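Local coordinates for flagellar hook associated protein type 3 FlgL (Legionella pneumophila subsp. pneumophila, PDB 5YTI) that probably serves as a structural protein of the bacterial flagellum, in the region where hook and filament are joined, at residues A218-N223 with G268-E273. Residues are numbered along the deposited sequence; the frame is centred on the assembly and turned at random.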
ATOM      1  N   ALA A 218      19.298  -5.919   2.635  1.00 79.85           N
ATOM      2  CA  ALA A 218      20.019  -5.638   1.393  1.00 80.24           C
ATOM      3  C   ALA A 218      19.209  -4.759   0.397  1.00 82.60           C
ATOM      4  O   ALA A 218      19.742  -4.362  -0.631  1.00 84.19           O
ATOM      5  CB  ALA A 218      20.428  -6.940   0.731  1.00 79.57           C
ATOM      6  N   PHE A 219      17.939  -4.470   0.720  1.00 81.26           N
ATOM      7  CA  PHE A 219      16.982  -3.884  -0.198  1.00 79.25           C
ATOM      8  C   PHE A 219      17.315  -2.441  -0.498  1.00 80.76           C
ATOM      9  O   PHE A 219      17.647  -1.689   0.411  1.00 80.90           O
ATOM     10  CB  PHE A 219      15.596  -3.925   0.417  1.00 78.23           C
ATOM     11  CG  PHE A 219      14.563  -3.146  -0.354  1.00 79.17           C
ATOM     12  CD1 PHE A 219      13.957  -3.683  -1.472  1.00 78.74           C
ATOM     13  CD2 PHE A 219      14.180  -1.879   0.057  1.00 80.43           C
ATOM     14  CE1 PHE A 219      12.994  -2.976  -2.150  1.00 78.41           C
ATOM     15  CE2 PHE A 219      13.219  -1.155  -0.631  1.00 79.54           C
ATOM     16  CZ  PHE A 219      12.640  -1.703  -1.744  1.00 79.68           C
ATOM     17  N   VAL A 220      17.212  -2.058  -1.771  1.00 80.06           N
ATOM     18  CA  VAL A 220      17.413  -0.665  -2.168  1.00 81.30           C
ATOM     19  C   VAL A 220      16.331  -0.192  -3.150  1.00 80.51           C
ATOM     20  O   VAL A 220      16.232  -0.669  -4.292  1.00 79.29           O
ATOM     21  CB  VAL A 220      18.813  -0.430  -2.798  1.00 81.86           C
ATOM     22  CG1 VAL A 220      18.961   1.036  -3.174  1.00 81.31           C
ATOM     23  CG2 VAL A 220      19.916  -0.858  -1.847  1.00 79.88           C
ATOM     24  N   PRO A 221      15.514   0.758  -2.713  1.00 80.55           N
ATOM     25  CA  PRO A 221      14.543   1.192  -3.696  1.00 81.33           C
ATOM     26  C   PRO A 221      15.262   2.007  -4.819  1.00 83.55           C
ATOM     27  O   PRO A 221      16.134   2.871  -4.535  1.00 82.59           O
ATOM     28  CB  PRO A 221      13.577   2.051  -2.862  1.00 81.83           C
ATOM     29  CG  PRO A 221      14.392   2.549  -1.676  1.00 81.36           C
ATOM     30  CD  PRO A 221      15.614   1.665  -1.547  1.00 80.53           C
ATOM     31  N   ASP A 222      14.925   1.705  -6.075  1.00 82.78           N
ATOM     32  CA  ASP A 222      15.502   2.397  -7.225  1.00 82.24           C
ATOM     33  C   ASP A 222      14.679   2.102  -8.477  1.00 81.42           C
ATOM     34  O   ASP A 222      13.841   1.219  -8.499  1.00 81.06           O
ATOM     35  CB  ASP A 222      16.965   1.960  -7.426  1.00 83.13           C
ATOM     36  CG  ASP A 222      17.822   2.969  -8.247  1.00 83.94           C
ATOM     37  OD1 ASP A 222      17.271   3.999  -8.717  1.00 83.31           O
ATOM     38  OD2 ASP A 222      19.057   2.705  -8.419  1.00 80.50           O
ATOM     39  N   ASN A 223      14.930   2.878  -9.518  1.00 82.55           N
ATOM     40  CA  ASN A 223      14.421   2.611 -10.859  1.00 80.37           C
ATOM     41  C   ASN A 223      15.493   1.842 -11.654  1.00 80.40           C
ATOM     42  O   ASN A 223      16.579   2.368 -12.014  1.00 79.28           O
ATOM     43  CB  ASN A 223      14.085   3.922 -11.562  1.00 80.53           C
ATOM     44  CG  ASN A 223      12.784   4.488 -11.122  1.00 78.15           C
ATOM     45  OD1 ASN A 223      11.771   3.893 -11.362  1.00 85.17           O
ATOM     46  ND2 ASN A 223      12.796   5.647 -10.514  1.00 77.65           N
ATOM     47  N   GLY A 268      19.151 -12.047  -8.870  1.00 83.02           N
ATOM     48  CA  GLY A 268      19.007 -11.318  -7.629  1.00 78.98           C
ATOM     49  C   GLY A 268      19.945 -10.133  -7.525  1.00 77.02           C
ATOM     50  O   GLY A 268      21.148 -10.213  -7.884  1.00 76.64           O
ATOM     51  N   PHE A 269      19.376  -9.045  -7.017  1.00 73.32           N
ATOM     52  CA  PHE A 269      20.116  -7.845  -6.730  1.00 71.84           C
ATOM     53  C   PHE A 269      19.434  -7.009  -5.651  1.00 71.62           C
ATOM     54  O   PHE A 269      18.219  -7.043  -5.458  1.00 70.74           O
ATOM     55  CB  PHE A 269      20.339  -7.021  -8.014  1.00 70.93           C
ATOM     56  CG  PHE A 269      19.071  -6.619  -8.723  1.00 70.17           C
ATOM     57  CD1 PHE A 269      18.467  -7.471  -9.624  1.00 69.31           C
ATOM     58  CD2 PHE A 269      18.487  -5.373  -8.492  1.00 71.16           C
ATOM     59  CE1 PHE A 269      17.318  -7.092 -10.282  1.00 69.30           C
ATOM     60  CE2 PHE A 269      17.296  -5.005  -9.114  1.00 70.23           C
ATOM     61  CZ  PHE A 269      16.719  -5.865 -10.019  1.00 69.35           C
ATOM     62  N   ASN A 270      20.253  -6.220  -4.972  1.00 74.41           N
ATOM     63  CA  ASN A 270      19.835  -5.348  -3.874  1.00 75.33           C
ATOM     64  C   ASN A 270      18.576  -5.846  -3.168  1.00 75.40           C
ATOM     65  O   ASN A 270      17.514  -5.238  -3.248  1.00 77.02           O
ATOM     66  CB  ASN A 270      19.624  -3.932  -4.393  1.00 75.70           C
ATOM     67  CG  ASN A 270      20.895  -3.252  -4.778  1.00 75.54           C
ATOM     68  OD1 ASN A 270      21.992  -3.690  -4.427  1.00 78.39           O
ATOM     69  ND2 ASN A 270      20.755  -2.134  -5.472  1.00 77.32           N
ATOM     70  N   GLY A 271      18.706  -6.982  -2.519  1.00 76.41           N
ATOM     71  CA  GLY A 271      17.608  -7.550  -1.754  1.00 77.68           C
ATOM     72  C   GLY A 271      16.435  -8.169  -2.483  1.00 78.58           C
ATOM     73  O   GLY A 271      15.510  -8.607  -1.827  1.00 83.07           O
HETATM   74  N   MSE A 272      16.442  -8.214  -3.813  1.00 80.16           N
HETATM   75  CA  MSE A 272      15.263  -8.691  -4.570  1.00 80.41           C
HETATM   76  C   MSE A 272      15.628  -9.893  -5.397  1.00 80.67           C
HETATM   77  O   MSE A 272      16.772 -10.006  -5.822  1.00 81.67           O
HETATM   78  CB  MSE A 272      14.704  -7.614  -5.514  1.00 81.13           C
HETATM   79  CG  MSE A 272      14.378  -6.274  -4.857  1.00 84.15           C
HETATM   80 SE   MSE A 272      14.392  -4.817  -6.192  1.00 89.78          SE
HETATM   81  CE  MSE A 272      13.650  -3.439  -5.037  1.00 91.38           C
ATOM     82  N   GLU A 273      14.667 -10.799  -5.627  1.00 82.55           N
ATOM     83  CA  GLU A 273      14.848 -11.945  -6.541  1.00 86.23           C
ATOM     84  C   GLU A 273      13.692 -12.000  -7.550  1.00 86.21           C
ATOM     85  O   GLU A 273      12.577 -11.594  -7.234  1.00 84.65           O
ATOM     86  CB  GLU A 273      14.963 -13.277  -5.755  1.00 91.22           C
ATOM     87  CG  GLU A 273      16.334 -13.492  -5.079  1.00 97.07           C
ATOM     88  CD  GLU A 273      16.487 -14.820  -4.331  1.00101.68           C
ATOM     89  OE1 GLU A 273      15.669 -15.762  -4.556  1.00102.99           O
ATOM     90  OE2 GLU A 273      17.457 -14.921  -3.526  1.00103.37           O
TER
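Val220 and Asn270 pack their side chains together where the loop 218-223 meets the turn of 268-273. Val220 CB lies 3.7 Å from Asn270 ND2, and CG2 is 3.9 Å from Asn270 CG, so a branched apolar surface lies against the amide. With CG1 anti to the backbone N (chi1 -179°), CG2 sits beside that N and meets the amide. On the opposite side of the loop backbone, the ring of Phe219 and the extended selenomethionine chain of Met272 are apolar neighbours, although their closest approach is too short to be reliable. Arg192 adds a cation-pi contact to the same ring.

The backbones meet at the turn. Phe269 and Met272 exchange two backbone hydrogen bonds, closing a beta hairpin with a two-residue loop, Asn270-Gly271, that resembles a distorted type I' turn. Asparagine and glycine both suit its positive phi angles, and glycine, having no side chain, allows its CA to lie 4.0 Å from Phe219 CA. Phe219 CA points its hydrogen at Asn270 O (3.4 Å, 166° at the hydrogen), a weak CH...O contact.

The stronger polar links are indirect: the Tyr224 hydroxyl hydrogen-bonds both Asn270 ND2 and Val220 O, while Asn215 reaches Ala218 N through its side chain and Gly271 through its backbone. The hairpin is thus joined to the loop between strands 207-213 and 224-230 by van der Waals fit and bridging residues rather than by direct conventional hydrogen bonds.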